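Local coordinates for vacuolar protein sorting-associated protein 54 (PDB 3N1E), which probably acts, as a subunit of the GARP complex, in retrograde transport from endosomes to the trans-Golgi network, and is represented here by its C-terminal domain, at residues Val101-Asp104 against Gln108-Leu111; Ala67-Leu72 against Ala125-Lys130; Ser34-Leu39 against Asn85-Leu90; Asn56-Met61 against Val116-Gly121; Ser41-Lys46 against Lys93-His98. All coordinates share one frame; numbering follows the deposited sequence.

The five contacts illustrate how an elongated helical bundle is held together along its length. Contacts 3 and 4, whose centres lie about 12 Å apart, form the buried middle, where helices 17-40, 52-68, 74-98 and 107-124 meet and Tyr88 packs on Tyr119. Contacts 1 and 5 touch each other at one end of the bundle. Contact 2 lies on the opposite side of the chain's centre, about 32 Å from contact 1 between centres. Along the chain, contact 1 is local and nested inside the loops closed by contacts 2 and 4, whereas contacts 2, 3, 4 and 5 interleave, so segments distant in sequence are tied into one C-terminal domain.

Contact 1: residues Val101-Asp104 against Gln108-Leu111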
# COMPACT_ATOMS: atom_id res chain seq x y z
N VAL A 101 14.86 -14.26 8.66
CA VAL A 101 15.54 -12.97 8.79
C VAL A 101 14.98 -12.32 10.03
O VAL A 101 13.75 -12.19 10.19
CB VAL A 101 15.27 -12.04 7.56
CG1 VAL A 101 16.00 -10.66 7.73
CG2 VAL A 101 15.72 -12.70 6.31
N ILE A 102 15.88 -11.90 10.91
CA ILE A 102 15.45 -11.30 12.15
C ILE A 102 16.02 -9.89 12.34
O ILE A 102 17.00 -9.50 11.68
CB ILE A 102 15.77 -12.20 13.37
CG1 ILE A 102 17.28 -12.30 13.58
CG2 ILE A 102 15.12 -13.60 13.18
CD1 ILE A 102 17.65 -12.58 15.04
N ASN A 103 15.38 -9.14 13.24
CA ASN A 103 15.72 -7.74 13.47
C ASN A 103 16.86 -7.57 14.47
O ASN A 103 16.67 -6.99 15.54
CB ASN A 103 14.44 -7.02 13.94
CG ASN A 103 14.54 -5.52 13.85
OD1 ASN A 103 13.88 -4.82 14.63
ND2 ASN A 103 15.29 -5.01 12.88
N ASP A 104 18.06 -8.07 14.10
CA ASP A 104 19.21 -8.11 15.02
C ASP A 104 20.30 -7.10 14.69
O ASP A 104 21.36 -7.06 15.36
CB ASP A 104 19.79 -9.54 15.10
CG ASP A 104 20.32 -10.05 13.74
OD1 ASP A 104 20.29 -9.31 12.73
OD2 ASP A 104 20.78 -11.20 13.69
N GLN A 108 21.89 -8.91 6.93
CA GLN A 108 20.61 -9.30 6.35
C GLN A 108 19.47 -8.39 6.79
O GLN A 108 18.71 -7.88 5.96
CB GLN A 108 20.27 -10.75 6.70
CG GLN A 108 19.46 -11.40 5.64
CD GLN A 108 19.04 -12.81 6.01
OE1 GLN A 108 18.93 -13.15 7.19
NE2 GLN A 108 18.79 -13.64 5.00
N ASN A 109 19.34 -8.20 8.09
CA ASN A 109 18.37 -7.23 8.62
C ASN A 109 18.57 -5.84 7.95
O ASN A 109 17.61 -5.21 7.50
CB ASN A 109 18.57 -7.16 10.15
CG ASN A 109 17.69 -6.13 10.84
OD1 ASN A 109 18.10 -5.58 11.85
ND2 ASN A 109 16.48 -5.89 10.34
N GLY A 110 19.83 -5.43 7.80
CA GLY A 110 20.18 -4.12 7.23
C GLY A 110 19.68 -3.98 5.80
O GLY A 110 19.16 -2.95 5.39
N LEU A 111 19.77 -5.07 5.05
CA LEU A 111 19.34 -5.01 3.65
C LEU A 111 17.84 -4.87 3.54
O LEU A 111 17.33 -4.13 2.71
CB LEU A 111 19.79 -6.26 2.89
CG LEU A 111 21.27 -6.31 2.51
CD1 LEU A 111 21.67 -7.75 2.12
CD2 LEU A 111 21.61 -5.35 1.35
O HOH W 1 18.75 -12.23 10.04
O HOH W 2 20.58 -10.04 10.07
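Asn109, buried on the first turn of helix 107-124, lies against the loop Val101-Asp104 that leads into that helix, and the loop bends there through an inverse gamma turn centred on Asn103. The packed side of this loop-to-helix junction is formed by Val101 and Asn109. CB of Asn109 sits 3.2 Å from the carbonyl O of Ile102. With CG anti to its own backbone N (chi1 176°), Asn109 carries its amide on to the loop, where its OD1 also accepts a hydrogen bond from Gly105 N. Val101 turns toward the helix and sets CG2 beside the amide of Gln108; that side chain has two conformers, so the exact closeness is doubtful. Trp140 touches Val101 and Asn109 here, and Asn103 as well.

The other side is looser. ND2 of Asn103 reaches Asn109 OD1 at 3.0 Å, but the bond is weak, bent to 127°, and the two amide planes stand 87° apart. Asp104 runs alongside Asn109 in the opposite sense, its OD1 hydrogen-bonded to Gly106 N. Two waters bridge the segments on this side. One accepts from Ile102 N and, in the modelled conformer, donates to Gln108 OE1; the other donates to Asp104 OD1 at 2.8 Å and accepts from the backbone N of Asn109 at 3.0 Å.

Contact 2: residues Ala67-Leu72 against Ala125-Lys130; sequences AIFDLL and ALKGLK
Phe69 and Lys127 alone carry this small surface contact, and they meet through carbon. CE1 of the Phe69 ring lies 3.8 Å from CB of Lys127, approached obliquely, while CZ lies 4.0 Å from Lys127 CD farther along the same chain. The two side chains cross at about a right angle, so the lysine's methylene groups run past one end of the ring. Phe69 holds CG anti to its backbone N (chi1 -172°), which swings the ring out from the end of helix 52-68 to the loop.

Backbone hydrogen bonding shapes the other partner. Leu126-Leu129 form a type II beta turn, closed by Leu129 N to Leu126 O at 3.0 Å, with Lys127 at its second position and Gly128 at its third, where the positive phi of 89° suits a residue without a side chain.

Outside the pair, Lys127 O accepts a hydrogen bond from His65 NE2, and the His65 ring also meets that of Phe69; Gly128 O is bonded to Gln78 NE2. The contact thus joins the C-terminal end of helix 52-68 to the loop after helix 107-124, beside helix 74-98, on which Ile68, Leu72 and Leu129 pack, and helix 17-40, which Ile68 and Leu72 also touch.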
# COMPACT_ATOMS: atom_id res chain seq x y z
N ALA A 67 -3.40 6.19 -11.63
CA ALA A 67 -4.67 5.76 -12.20
C ALA A 67 -5.90 6.27 -11.41
O ALA A 67 -6.95 6.53 -12.01
CB ALA A 67 -4.71 4.24 -12.31
N ILE A 68 -5.79 6.36 -10.08
CA ILE A 68 -6.97 6.68 -9.23
C ILE A 68 -6.99 8.09 -8.66
O ILE A 68 -7.96 8.49 -7.99
CB ILE A 68 -7.24 5.64 -8.09
CG1 ILE A 68 -6.03 5.42 -7.16
CG2 ILE A 68 -7.58 4.30 -8.69
CD1 ILE A 68 -5.64 6.56 -6.26
N PHE A 69 -5.92 8.84 -8.88
CA PHE A 69 -5.81 10.15 -8.27
C PHE A 69 -7.02 11.04 -8.54
O PHE A 69 -7.54 11.69 -7.61
CB PHE A 69 -4.53 10.87 -8.70
CG PHE A 69 -4.30 12.13 -7.93
CD1 PHE A 69 -3.88 12.07 -6.60
CD2 PHE A 69 -4.57 13.37 -8.50
CE1 PHE A 69 -3.70 13.24 -5.86
CE2 PHE A 69 -4.38 14.54 -7.76
CZ PHE A 69 -3.94 14.47 -6.44
N ASP A 70 -7.46 11.07 -9.80
CA ASP A 70 -8.61 11.89 -10.21
C ASP A 70 -9.97 11.19 -10.06
O ASP A 70 -11.00 11.77 -10.43
CB ASP A 70 -8.42 12.37 -11.64
CG ASP A 70 -7.32 13.40 -11.76
OD1 ASP A 70 -7.16 14.22 -10.83
OD2 ASP A 70 -6.60 13.38 -12.78
N LEU A 71 -9.97 9.99 -9.50
CA LEU A 71 -11.18 9.18 -9.38
C LEU A 71 -11.62 8.99 -7.94
O LEU A 71 -12.75 8.58 -7.69
CB LEU A 71 -10.98 7.81 -10.02
CG LEU A 71 -10.81 7.81 -11.53
CD1 LEU A 71 -10.38 6.40 -11.94
CD2 LEU A 71 -12.14 8.19 -12.19
N LEU A 72 -10.72 9.29 -7.01
CA LEU A 72 -11.04 9.17 -5.59
C LEU A 72 -10.77 10.47 -4.85
O LEU A 72 -9.76 11.13 -5.10
CB LEU A 72 -10.22 8.05 -4.95
CG LEU A 72 -10.58 6.59 -5.23
CD1 LEU A 72 -9.56 5.70 -4.55
CD2 LEU A 72 -11.99 6.26 -4.74
N ALA A 125 6.18 9.87 -0.92
CA ALA A 125 6.40 10.91 -1.94
C ALA A 125 5.24 11.08 -2.93
O ALA A 125 5.21 12.04 -3.71
CB ALA A 125 7.67 10.64 -2.67
N LEU A 126 4.28 10.17 -2.89
CA LEU A 126 3.06 10.31 -3.70
C LEU A 126 2.10 11.36 -3.14
O LEU A 126 1.94 11.47 -1.93
CB LEU A 126 2.36 8.94 -3.82
CG LEU A 126 3.18 7.89 -4.56
CD1 LEU A 126 2.55 6.51 -4.38
CD2 LEU A 126 3.35 8.24 -6.06
N LYS A 127 1.48 12.15 -4.04
CA LYS A 127 0.60 13.25 -3.59
C LYS A 127 -0.46 12.78 -2.63
O LYS A 127 -1.20 11.83 -2.94
CB LYS A 127 -0.10 13.92 -4.77
CG LYS A 127 0.80 14.73 -5.66
CD LYS A 127 -0.07 15.46 -6.69
CE LYS A 127 0.48 15.32 -8.10
NZ LYS A 127 -0.25 16.22 -9.05
N GLY A 128 -0.55 13.45 -1.48
CA GLY A 128 -1.53 13.14 -0.45
C GLY A 128 -1.12 12.11 0.60
O GLY A 128 -1.83 11.91 1.59
N LEU A 129 0.03 11.45 0.39
CA LEU A 129 0.41 10.33 1.26
C LEU A 129 1.54 10.60 2.26
O LEU A 129 2.00 9.70 2.96
CB LEU A 129 0.74 9.09 0.42
CG LEU A 129 -0.30 8.63 -0.62
CD1 LEU A 129 0.15 7.30 -1.18
CD2 LEU A 129 -1.71 8.51 -0.01
N LYS A 130 1.99 11.85 2.34
CA LYS A 130 3.20 12.14 3.09
C LYS A 130 3.13 11.73 4.58
O LYS A 130 4.13 11.23 5.16
CB LYS A 130 3.56 13.62 2.93
CG LYS A 130 4.64 14.14 3.87
CD LYS A 130 4.93 15.62 3.55
CE LYS A 130 3.66 16.40 3.17
NZ LYS A 130 2.80 16.72 4.36

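Contact 3: residues Ser34-Leu39 against Asn85-Leu90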
# COMPACT_ATOMS: atom_id res chain seq x y z
N SER A 34 -2.71 -9.92 -4.51
CA SER A 34 -2.22 -11.03 -5.31
C SER A 34 -0.84 -10.75 -5.92
O SER A 34 0.02 -11.64 -5.93
CB SER A 34 -3.26 -11.41 -6.37
OG SER A 34 -4.46 -11.83 -5.75
N LEU A 35 -0.60 -9.52 -6.36
CA LEU A 35 0.73 -9.10 -6.82
C LEU A 35 1.79 -9.24 -5.73
O LEU A 35 2.88 -9.79 -5.98
CB LEU A 35 0.67 -7.64 -7.32
CG LEU A 35 2.03 -7.10 -7.78
CD1 LEU A 35 2.47 -7.72 -9.13
CD2 LEU A 35 1.98 -5.58 -7.83
N PHE A 36 1.48 -8.74 -4.54
CA PHE A 36 2.40 -8.84 -3.40
C PHE A 36 2.70 -10.29 -3.04
O PHE A 36 3.84 -10.62 -2.74
CB PHE A 36 1.89 -8.09 -2.17
CG PHE A 36 1.66 -6.62 -2.41
CD1 PHE A 36 2.32 -5.93 -3.42
CD2 PHE A 36 0.80 -5.91 -1.56
CE1 PHE A 36 2.11 -4.52 -3.63
CE2 PHE A 36 0.58 -4.53 -1.73
CZ PHE A 36 1.25 -3.83 -2.76
N ASP A 37 1.68 -11.15 -3.05
CA ASP A 37 1.90 -12.56 -2.74
C ASP A 37 2.83 -13.16 -3.79
O ASP A 37 3.79 -13.84 -3.44
CB ASP A 37 0.58 -13.35 -2.68
CG ASP A 37 0.82 -14.88 -2.60
OD1 ASP A 37 1.45 -15.33 -1.62
OD2 ASP A 37 0.40 -15.63 -3.52
N LYS A 38 2.57 -12.87 -5.06
CA LYS A 38 3.38 -13.44 -6.14
C LYS A 38 4.83 -13.01 -6.03
O LYS A 38 5.74 -13.84 -6.08
CB LYS A 38 2.82 -13.02 -7.50
CG LYS A 38 3.56 -13.61 -8.65
CD LYS A 38 3.05 -13.04 -9.96
CE LYS A 38 4.20 -12.79 -10.93
NZ LYS A 38 5.07 -13.99 -11.08
N LEU A 39 5.03 -11.70 -5.83
CA LEU A 39 6.39 -11.15 -5.81
C LEU A 39 7.15 -11.48 -4.53
O LEU A 39 8.31 -11.92 -4.60
CB LEU A 39 6.37 -9.64 -6.08
CG LEU A 39 5.91 -9.19 -7.47
CD1 LEU A 39 5.74 -7.67 -7.53
CD2 LEU A 39 6.89 -9.70 -8.55
N ASN A 85 -0.93 -1.02 2.00
CA ASN A 85 0.23 -1.17 2.90
C ASN A 85 0.07 -2.35 3.87
O ASN A 85 1.03 -3.05 4.15
CB ASN A 85 0.49 0.13 3.67
CG ASN A 85 1.71 0.07 4.55
OD1 ASN A 85 1.62 0.17 5.80
ND2 ASN A 85 2.83 -0.11 3.95
N ALA A 86 -1.13 -2.55 4.38
CA ALA A 86 -1.37 -3.64 5.31
C ALA A 86 -1.13 -4.99 4.61
O ALA A 86 -0.56 -5.88 5.20
CB ALA A 86 -2.79 -3.57 5.86
N SER A 87 -1.60 -5.11 3.37
CA SER A 87 -1.36 -6.30 2.58
C SER A 87 0.13 -6.53 2.30
O SER A 87 0.63 -7.63 2.44
CB SER A 87 -2.12 -6.22 1.24
OG SER A 87 -1.74 -7.29 0.38
N TYR A 88 0.83 -5.47 1.89
CA TYR A 88 2.25 -5.54 1.67
C TYR A 88 2.99 -6.07 2.93
O TYR A 88 3.80 -6.99 2.84
CB TYR A 88 2.77 -4.16 1.26
CG TYR A 88 4.27 -4.03 1.29
CD1 TYR A 88 4.90 -3.43 2.36
CD2 TYR A 88 5.04 -4.51 0.24
CE1 TYR A 88 6.30 -3.31 2.39
CE2 TYR A 88 6.42 -4.39 0.25
CZ TYR A 88 7.03 -3.80 1.33
OH TYR A 88 8.41 -3.67 1.34
N LYS A 89 2.68 -5.50 4.08
CA LYS A 89 3.33 -5.88 5.33
C LYS A 89 3.04 -7.33 5.66
O LYS A 89 3.93 -8.03 6.13
CB LYS A 89 2.90 -4.99 6.49
CG LYS A 89 3.47 -3.58 6.38
CD LYS A 89 3.22 -2.74 7.64
CE LYS A 89 1.76 -2.54 7.89
NZ LYS A 89 1.62 -1.82 9.21
N LEU A 90 1.81 -7.79 5.40
CA LEU A 90 1.48 -9.19 5.75
C LEU A 90 2.33 -10.14 4.92
O LEU A 90 2.90 -11.12 5.45
CB LEU A 90 -0.05 -9.44 5.58
CG LEU A 90 -0.57 -10.87 5.79
CD1 LEU A 90 -2.02 -10.82 6.34
CD2 LEU A 90 -0.50 -11.65 4.48
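The ring of Phe36 receives on its face the edge of the Tyr88 ring, a T-shaped pair with planes 81° apart and centroids separated by 5.9 Å. At the edge of Phe36, near its plane, stands Ser87 OG. This is side-chain packing between helices 17-40 and 74-98 in the buried interior of the helical bundle, and Phe36 and Tyr88 also mark the nearest backbone approach, 6.1 Å between their CA atoms.

Phe36 points toward helix 74-98, with CG anti to its carbonyl carbon (chi1 -59°), and the ring comes close to the backbone, CD2 lying 3.5 Å obliquely from Tyr88 N, while CE2 is 3.7 Å from Tyr88 CB. The Tyr88 side chain takes another course, its ring leading away from helix 17-40 to stack on Tyr119 of helix 107-124. Ile57 and Met61 of helix 52-68 add further apolar contacts to Phe36, so four helices converge here.

Ser87 brings a polar group to this setting, and its hydroxyl is satisfied by a hydrogen bond with Asp33 OD1, one turn before Phe36. Held there, OG comes to 3.5 Å from Phe36 CD2.

Contact 4: residues Asn56-Met61 against Val116-Gly121; sequences NICKQM and VAFYTG
Cys58 makes sulfur-aromatic contacts with two rings, those of Phe118 and Tyr119. SG lies 3.6 Å from Phe118 CE2 and 4.6 Å from the centroid of that ring, 57° off the ring normal, an oblique approach. The Tyr119 ring is more distant, its centroid 5.3 Å from SG and again oblique, at 65° to the normal. SG, anti to the carbonyl carbon of Cys58, is carried toward helix 107-124, beside Phe118 and Tyr119. Those two residues leave their helix at a slant with CG anti to the backbone N; the ring of Phe118 swings in toward Cys58, whereas Tyr119 meets SG first through its CA.

Carbon and backbone packing adds to this. SG is 3.7 Å from Tyr119 CA, so the cysteine reaches the helix backbone itself, while its CB lies 3.7 Å from Phe118 CE2. The segments 56-61 and 116-121 run side by side within the helical bundle, their axes 6° apart in direction and 10.0 Å from each other. Ile57 joins more lightly: CG2 stands 4.2 Å from Tyr119 CE2, at the edge of the ring and near its plane. Phe118 lies toward the partly exposed side and also touches Pro50 in the loop before helix 52-68.

Polar bonding has no part between the segments. The hydroxyl of Tyr119 points instead to helix 74-98, where it meets the side-chain amide of Asn85, and Met136 of the C-terminal tail packs on the same tyrosine.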
# COMPACT_ATOMS: atom_id res chain seq x y z
N ASN A 56 9.60 -3.39 -8.55
CA ASN A 56 8.35 -3.73 -9.20
C ASN A 56 7.15 -3.36 -8.36
O ASN A 56 6.22 -2.74 -8.87
CB ASN A 56 8.34 -5.20 -9.58
CG ASN A 56 9.15 -5.47 -10.79
OD1 ASN A 56 9.00 -4.79 -11.81
ND2 ASN A 56 10.03 -6.46 -10.70
N ILE A 57 7.18 -3.70 -7.06
CA ILE A 57 6.12 -3.31 -6.13
C ILE A 57 5.93 -1.79 -6.19
O ILE A 57 4.82 -1.28 -6.39
CB ILE A 57 6.47 -3.75 -4.68
CG1 ILE A 57 6.34 -5.27 -4.55
CG2 ILE A 57 5.55 -3.03 -3.65
CD1 ILE A 57 6.96 -5.86 -3.28
N CYS A 58 7.02 -1.05 -6.06
CA CYS A 58 6.89 0.41 -6.02
C CYS A 58 6.42 1.00 -7.34
O CYS A 58 5.65 1.96 -7.33
CB CYS A 58 8.19 1.07 -5.55
SG CYS A 58 8.53 0.65 -3.81
N LYS A 59 6.86 0.43 -8.47
CA LYS A 59 6.38 0.90 -9.76
C LYS A 59 4.85 0.72 -9.86
O LYS A 59 4.16 1.63 -10.31
CB LYS A 59 7.08 0.18 -10.93
CG LYS A 59 6.75 0.78 -12.28
CD LYS A 59 7.73 0.33 -13.38
CE LYS A 59 7.87 1.44 -14.43
NZ LYS A 59 7.82 1.00 -15.86
N GLN A 60 4.35 -0.44 -9.43
CA GLN A 60 2.88 -0.68 -9.52
C GLN A 60 2.08 0.18 -8.56
O GLN A 60 0.98 0.61 -8.91
CB GLN A 60 2.52 -2.17 -9.42
CG GLN A 60 3.21 -3.03 -10.46
CD GLN A 60 3.08 -2.50 -11.88
OE1 GLN A 60 2.00 -2.15 -12.32
NE2 GLN A 60 4.21 -2.38 -12.57
N MET A 61 2.63 0.47 -7.38
CA MET A 61 2.01 1.37 -6.41
C MET A 61 1.90 2.77 -7.01
O MET A 61 0.89 3.45 -6.86
CB MET A 61 2.85 1.40 -5.13
CG MET A 61 2.85 0.10 -4.34
SD MET A 61 1.36 -0.03 -3.36
CE MET A 61 0.20 0.52 -4.60
N VAL A 116 13.05 -1.59 2.56
CA VAL A 116 11.84 -0.98 3.13
C VAL A 116 11.93 0.54 3.11
O VAL A 116 10.94 1.20 2.84
CB VAL A 116 11.59 -1.51 4.55
CG1 VAL A 116 10.55 -0.67 5.28
CG2 VAL A 116 11.18 -2.98 4.44
N ALA A 117 13.12 1.09 3.34
CA ALA A 117 13.28 2.56 3.20
C ALA A 117 12.98 3.05 1.78
O ALA A 117 12.42 4.14 1.61
CB ALA A 117 14.67 2.99 3.61
N PHE A 118 13.36 2.28 0.76
CA PHE A 118 12.96 2.61 -0.62
C PHE A 118 11.41 2.61 -0.78
O PHE A 118 10.82 3.54 -1.31
CB PHE A 118 13.64 1.68 -1.62
CG PHE A 118 13.22 1.90 -3.04
CD1 PHE A 118 13.77 2.96 -3.75
CD2 PHE A 118 12.28 1.08 -3.64
CE1 PHE A 118 13.38 3.20 -5.09
CE2 PHE A 118 11.89 1.30 -5.00
CZ PHE A 118 12.45 2.35 -5.70
N TYR A 119 10.78 1.55 -0.28
CA TYR A 119 9.32 1.42 -0.31
C TYR A 119 8.63 2.59 0.38
O TYR A 119 7.69 3.17 -0.17
CB TYR A 119 8.91 0.11 0.38
CG TYR A 119 7.41 -0.05 0.61
CD1 TYR A 119 6.83 0.41 1.78
CD2 TYR A 119 6.58 -0.61 -0.37
CE1 TYR A 119 5.46 0.29 2.00
CE2 TYR A 119 5.20 -0.73 -0.16
CZ TYR A 119 4.68 -0.30 1.03
OH TYR A 119 3.34 -0.41 1.30
N THR A 120 9.06 2.91 1.59
CA THR A 120 8.43 3.98 2.37
C THR A 120 8.60 5.35 1.70
O THR A 120 7.65 6.17 1.65
CB THR A 120 9.04 4.02 3.79
OG1 THR A 120 8.83 2.75 4.44
CG2 THR A 120 8.40 5.09 4.61
N GLY A 121 9.81 5.61 1.22
CA GLY A 121 10.14 6.84 0.52
C GLY A 121 9.27 7.01 -0.72
O GLY A 121 8.67 8.09 -0.94

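Contact 5: residues Ser41-Lys46 against Lys93-His98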
# COMPACT_ATOMS: atom_id res chain seq x y z
N SER A 41 6.72 -13.84 -2.31
CA SER A 41 6.94 -15.28 -2.11
C SER A 41 8.27 -15.72 -2.70
O SER A 41 8.80 -16.78 -2.34
CB SER A 41 5.82 -16.12 -2.74
OG SER A 41 4.59 -15.92 -2.07
N LYS A 42 8.78 -14.92 -3.65
CA LYS A 42 10.05 -15.17 -4.36
C LYS A 42 11.19 -14.23 -3.92
O LYS A 42 12.28 -14.24 -4.48
CB LYS A 42 9.86 -15.03 -5.88
CG LYS A 42 9.01 -16.11 -6.55
CD LYS A 42 8.88 -15.83 -8.05
CE LYS A 42 8.30 -17.02 -8.82
NZ LYS A 42 8.05 -16.69 -10.27
N TYR A 43 10.92 -13.38 -2.94
CA TYR A 43 11.89 -12.34 -2.58
C TYR A 43 13.10 -12.95 -1.90
O TYR A 43 12.95 -13.76 -0.98
CB TYR A 43 11.19 -11.36 -1.63
CG TYR A 43 12.04 -10.27 -1.01
CD1 TYR A 43 12.82 -9.42 -1.79
CD2 TYR A 43 12.02 -10.08 0.36
CE1 TYR A 43 13.57 -8.39 -1.20
CE2 TYR A 43 12.78 -9.06 0.97
CZ TYR A 43 13.55 -8.22 0.17
OH TYR A 43 14.27 -7.22 0.78
N GLU A 44 14.29 -12.58 -2.35
CA GLU A 44 15.50 -12.99 -1.64
C GLU A 44 16.24 -11.73 -1.19
O GLU A 44 16.27 -10.72 -1.91
CB GLU A 44 16.39 -13.90 -2.50
CG GLU A 44 15.75 -15.26 -2.80
CD GLU A 44 15.44 -16.11 -1.56
OE1 GLU A 44 16.37 -16.41 -0.75
OE2 GLU A 44 14.26 -16.51 -1.40
N VAL A 45 16.80 -11.79 0.01
CA VAL A 45 17.44 -10.62 0.58
C VAL A 45 18.90 -10.55 0.09
O VAL A 45 19.72 -11.38 0.49
CB VAL A 45 17.33 -10.65 2.11
CG1 VAL A 45 18.00 -9.38 2.74
CG2 VAL A 45 15.86 -10.70 2.51
N LYS A 46 19.18 -9.58 -0.77
CA LYS A 46 20.54 -9.33 -1.27
C LYS A 46 20.65 -7.93 -1.86
O LYS A 46 19.63 -7.31 -2.22
CB LYS A 46 20.92 -10.38 -2.31
CG LYS A 46 20.02 -10.33 -3.53
CD LYS A 46 20.43 -11.38 -4.55
CE LYS A 46 19.87 -11.04 -5.93
NZ LYS A 46 18.52 -11.60 -6.17
N LYS A 93 6.11 -9.79 5.94
CA LYS A 93 6.30 -10.47 7.23
C LYS A 93 6.38 -12.00 7.02
O LYS A 93 7.27 -12.64 7.59
CB LYS A 93 5.19 -10.10 8.22
CG LYS A 93 5.46 -10.54 9.68
CD LYS A 93 4.64 -9.66 10.63
CE LYS A 93 3.33 -10.31 10.98
NZ LYS A 93 3.41 -11.13 12.22
N LYS A 94 5.49 -12.56 6.20
CA LYS A 94 5.47 -14.01 5.93
C LYS A 94 6.82 -14.47 5.34
O LYS A 94 7.38 -15.50 5.75
CB LYS A 94 4.31 -14.35 4.99
CG LYS A 94 4.09 -15.82 4.72
CD LYS A 94 2.63 -16.07 4.32
CE LYS A 94 1.74 -15.89 5.55
NZ LYS A 94 0.27 -15.81 5.25
N GLN A 95 7.32 -13.70 4.39
CA GLN A 95 8.55 -14.09 3.71
C GLN A 95 9.76 -13.94 4.62
O GLN A 95 10.66 -14.78 4.60
CB GLN A 95 8.72 -13.32 2.38
CG GLN A 95 10.00 -13.73 1.60
CD GLN A 95 9.94 -15.15 0.99
OE1 GLN A 95 9.04 -15.95 1.30
NE2 GLN A 95 10.89 -15.46 0.10
N LEU A 96 9.77 -12.89 5.44
CA LEU A 96 10.91 -12.70 6.33
C LEU A 96 10.96 -13.86 7.31
O LEU A 96 12.05 -14.36 7.63
CB LEU A 96 10.83 -11.37 7.08
CG LEU A 96 10.98 -10.15 6.19
CD1 LEU A 96 10.70 -8.91 7.00
CD2 LEU A 96 12.36 -10.05 5.53
N SER A 97 9.79 -14.32 7.72
CA SER A 97 9.71 -15.43 8.67
C SER A 97 10.20 -16.70 8.01
O SER A 97 10.95 -17.48 8.62
CB SER A 97 8.29 -15.59 9.18
OG SER A 97 8.01 -14.57 10.12
N HIS A 98 9.76 -16.90 6.77
CA HIS A 98 10.16 -18.06 5.97
C HIS A 98 11.68 -18.12 5.80
O HIS A 98 12.30 -19.18 5.96
CB HIS A 98 9.43 -18.08 4.63
CG HIS A 98 9.94 -19.12 3.68
ND1 HIS A 98 9.66 -20.46 3.83
CD2 HIS A 98 10.71 -19.01 2.57
CE1 HIS A 98 10.24 -21.14 2.86
NE2 HIS A 98 10.89 -20.28 2.08
O HOH W 3 8.30 -18.28 -0.03
O HOH W 4 11.71 -18.14 -1.23
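Gln95 meets Ser41 and Tyr43, and it is the first residue of segment 93-98 to reach across. Its CG, anti to the backbone N, lies at the edge of the Tyr43 ring and 4.2 Å from Tyr43 CB; the chain then bends at chi2 and brings the amide against the loop backbone. NE2 gives a hydrogen bond to Tyr43 O, 2.9 Å long and nearly straight at 165°. NE2 lies in the carbonyl plane of Tyr43, on a lone pair of the O, with a C=O...N angle of 139°. Two waters extend the grip of this buried amide. One donates to both Ser41 O and Gln95 OE1, at 2.8 Å each; the other accepts from Gln95 NE2 at 3.1 Å and donates to Glu44 OE2 at 3.0 Å. Both ends of the amide are thus engaged, and the two bonds to NE2 together with the one to OE1 should fix its rotation.

Here the loop after helix 17-40 is fastened to the last turns of helix 74-98, near the end of the helical bundle. The hydroxyl of Tyr43 is hydrogen-bonded to Asp115 OD2 of helix 107-124, so the same tyrosine ties the loop to a second helix.

Leu96, next along, leans its side-chain end toward the loop but comes no nearer than 4.7 Å; it packs instead on Val112 of helix 107-124 and on Trp140.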